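Local coordinates for protein apoptosis regulator CED-9 (Caenorhabditis elegans, PDB 1OHU) that restrains programmed cell death by sequestering the death activator CED-4, until binding of EGL-1 makes it release that partner, at residues M49-M52 and G53-E57. The protein carries 3 engineered substitutions. Sequence-based numbering, arbitrary orientation.
Sequences MRVM and GTIFE
Thr54 and Arg50, one helical turn apart in helix 44-71, are joined twice at a single carbonyl oxygen. The backbone bond from Thr54 N to Arg50 O measures 3.1 Å, and Thr54 OG1 donates to the same Arg50 O at 2.7 Å, the two donors arriving from opposite faces of the carbonyl plane. Threonine suits a partly exposed helix position because its hydroxyl can fold back on the preceding turn: chi1 of -55° sets OG1 beside the backbone N, facing that oxygen. With a valine here, which has no hydroxyl to donate, Arg50 O would probably lose its second bond and keep only the one from the backbone N. Three more i to i+4 bonds link 49-52 to 53-57: Gly53 N to Met49 O (3.0 Å), Ile55 N to Val51 O (2.8 Å) and Phe56 N to Met52 O (2.9 Å).

Among apolar groups, Val51 and Ile55 lie side by side, with Val51 CG1 3.7 Å from Ile55 CD1. Ile55 CG1 also comes within 3.2 Å of Val51 O. Compact branched chains can lie flank to flank one turn apart and still reach helix 154-172, Val51 meeting Lys165 and Ile55 meeting Tyr168. Unbranched selenomethionines, Met49 and Met52, reach between that helix and helix 101-118. Gly53 O accepts a hydrogen bond from Ser109 OG; the missing side chain probably helps helix 101-118 come close.

At the charged positions, Arg50 pairs with Asp19 and Glu57 with Arg24, tying this helix to helix 13-27, which holds most of the predicted BH4 motif. Such successive i to i+4 bonds define an alpha-helix, here a partly buried one packed among three others in the all-helical Bcl-2 fold.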
HETATM    1  N   MSE A  49       1.004  -7.242  -5.845  1.00 41.98           N
HETATM    2  CA  MSE A  49       1.152  -6.012  -5.072  1.00 40.18           C
HETATM    3  C   MSE A  49       2.112  -6.243  -3.913  1.00 39.37           C
HETATM    4  O   MSE A  49       2.741  -5.302  -3.426  1.00 39.55           O
HETATM    5  CB  MSE A  49      -0.205  -5.539  -4.538  1.00 40.85           C
HETATM    6  CG  MSE A  49      -0.149  -4.255  -3.716  1.00 36.42           C
HETATM    7 SE   MSE A  49       0.563  -2.736  -4.672  1.00 40.06          SE
HETATM    8  CE  MSE A  49      -0.985  -2.278  -5.731  1.00 37.64           C
ATOM      9  N   ARG A  50       2.229  -7.495  -3.478  1.00 38.18           N
ATOM     10  CA  ARG A  50       3.134  -7.837  -2.386  1.00 38.26           C
ATOM     11  C   ARG A  50       4.569  -7.673  -2.843  1.00 38.99           C
ATOM     12  O   ARG A  50       5.413  -7.179  -2.098  1.00 39.07           O
ATOM     13  CB  ARG A  50       2.930  -9.279  -1.927  1.00 36.83           C
ATOM     14  CG  ARG A  50       1.577  -9.573  -1.308  1.00 35.79           C
ATOM     15  CD  ARG A  50       1.496 -11.031  -0.862  1.00 34.67           C
ATOM     16  NE  ARG A  50       0.155 -11.401  -0.436  1.00 33.82           N
ATOM     17  CZ  ARG A  50      -0.178 -12.598   0.036  1.00 34.84           C
ATOM     18  NH1 ARG A  50       0.740 -13.547   0.142  1.00 35.23           N
ATOM     19  NH2 ARG A  50      -1.427 -12.844   0.409  1.00 31.97           N
ATOM     20  N   VAL A  51       4.847  -8.101  -4.071  1.00 39.79           N
ATOM     21  CA  VAL A  51       6.191  -7.995  -4.623  1.00 39.21           C
ATOM     22  C   VAL A  51       6.529  -6.541  -4.890  1.00 38.76           C
ATOM     23  O   VAL A  51       7.593  -6.061  -4.510  1.00 39.61           O
ATOM     24  CB  VAL A  51       6.324  -8.774  -5.950  1.00 40.08           C
ATOM     25  CG1 VAL A  51       7.702  -8.538  -6.558  1.00 41.07           C
ATOM     26  CG2 VAL A  51       6.100 -10.259  -5.706  1.00 39.03           C
HETATM   27  N   MSE A  52       5.613  -5.848  -5.550  1.00 39.18           N
HETATM   28  CA  MSE A  52       5.803  -4.446  -5.885  1.00 40.26           C
HETATM   29  C   MSE A  52       6.052  -3.586  -4.645  1.00 39.95           C
HETATM   30  O   MSE A  52       6.863  -2.656  -4.681  1.00 39.82           O
HETATM   31  CB  MSE A  52       4.586  -3.936  -6.654  1.00 41.81           C
HETATM   32  CG  MSE A  52       4.397  -4.621  -8.009  1.00 47.20           C
HETATM   33 SE   MSE A  52       5.819  -4.199  -9.269  1.00 50.63          SE
HETATM   34  CE  MSE A  52       4.794  -3.086 -10.452  1.00 50.82           C
ATOM     35  N   GLY A  53       5.357  -3.905  -3.555  1.00 38.64           N
ATOM     36  CA  GLY A  53       5.525  -3.158  -2.320  1.00 37.61           C
ATOM     37  C   GLY A  53       6.871  -3.444  -1.682  1.00 37.77           C
ATOM     38  O   GLY A  53       7.529  -2.542  -1.162  1.00 37.77           O
ATOM     39  N   THR A  54       7.280  -4.708  -1.714  1.00 36.89           N
ATOM     40  CA  THR A  54       8.563  -5.109  -1.155  1.00 36.69           C
ATOM     41  C   THR A  54       9.681  -4.428  -1.933  1.00 36.08           C
ATOM     42  O   THR A  54      10.627  -3.903  -1.349  1.00 35.29           O
ATOM     43  CB  THR A  54       8.759  -6.626  -1.244  1.00 36.32           C
ATOM     44  OG1 THR A  54       7.660  -7.279  -0.607  1.00 41.14           O
ATOM     45  CG2 THR A  54      10.043  -7.040  -0.552  1.00 36.11           C
ATOM     46  N   ILE A  55       9.564  -4.442  -3.256  1.00 35.57           N
ATOM     47  CA  ILE A  55      10.558  -3.808  -4.110  1.00 35.88           C
ATOM     48  C   ILE A  55      10.585  -2.304  -3.858  1.00 35.70           C
ATOM     49  O   ILE A  55      11.654  -1.711  -3.712  1.00 38.85           O
ATOM     50  CB  ILE A  55      10.247  -4.038  -5.603  1.00 36.26           C
ATOM     51  CG1 ILE A  55      10.366  -5.524  -5.939  1.00 37.16           C
ATOM     52  CG2 ILE A  55      11.195  -3.220  -6.468  1.00 36.55           C
ATOM     53  CD1 ILE A  55      10.102  -5.826  -7.396  1.00 40.38           C
ATOM     54  N   PHE A  56       9.410  -1.690  -3.797  1.00 33.19           N
ATOM     55  CA  PHE A  56       9.323  -0.252  -3.583  1.00 33.18           C
ATOM     56  C   PHE A  56       9.923   0.153  -2.241  1.00 33.20           C
ATOM     57  O   PHE A  56      10.646   1.145  -2.156  1.00 32.81           O
ATOM     58  CB  PHE A  56       7.869   0.213  -3.636  1.00 32.49           C
ATOM     59  CG  PHE A  56       7.711   1.705  -3.695  1.00 31.24           C
ATOM     60  CD1 PHE A  56       7.306   2.325  -4.867  1.00 33.50           C
ATOM     61  CD2 PHE A  56       7.979   2.493  -2.581  1.00 32.27           C
ATOM     62  CE1 PHE A  56       7.169   3.712  -4.926  1.00 34.93           C
ATOM     63  CE2 PHE A  56       7.847   3.874  -2.632  1.00 29.63           C
ATOM     64  CZ  PHE A  56       7.442   4.486  -3.801  1.00 31.68           C
ATOM     65  N   GLU A  57       9.617  -0.609  -1.195  1.00 31.80           N
ATOM     66  CA  GLU A  57      10.133  -0.294   0.127  1.00 33.00           C
ATOM     67  C   GLU A  57      11.649  -0.324   0.130  1.00 34.78           C
ATOM     68  O   GLU A  57      12.289   0.577   0.670  1.00 33.96           O
ATOM     69  CB  GLU A  57       9.627  -1.283   1.180  1.00 30.75           C
ATOM     70  CG  GLU A  57      10.089  -0.910   2.590  1.00 28.65           C
ATOM     71  CD  GLU A  57       9.629  -1.897   3.656  1.00 27.35           C
ATOM     72  OE1 GLU A  57       8.483  -2.395   3.573  1.00 25.85           O
ATOM     73  OE2 GLU A  57      10.416  -2.161   4.585  1.00 23.49           O
TER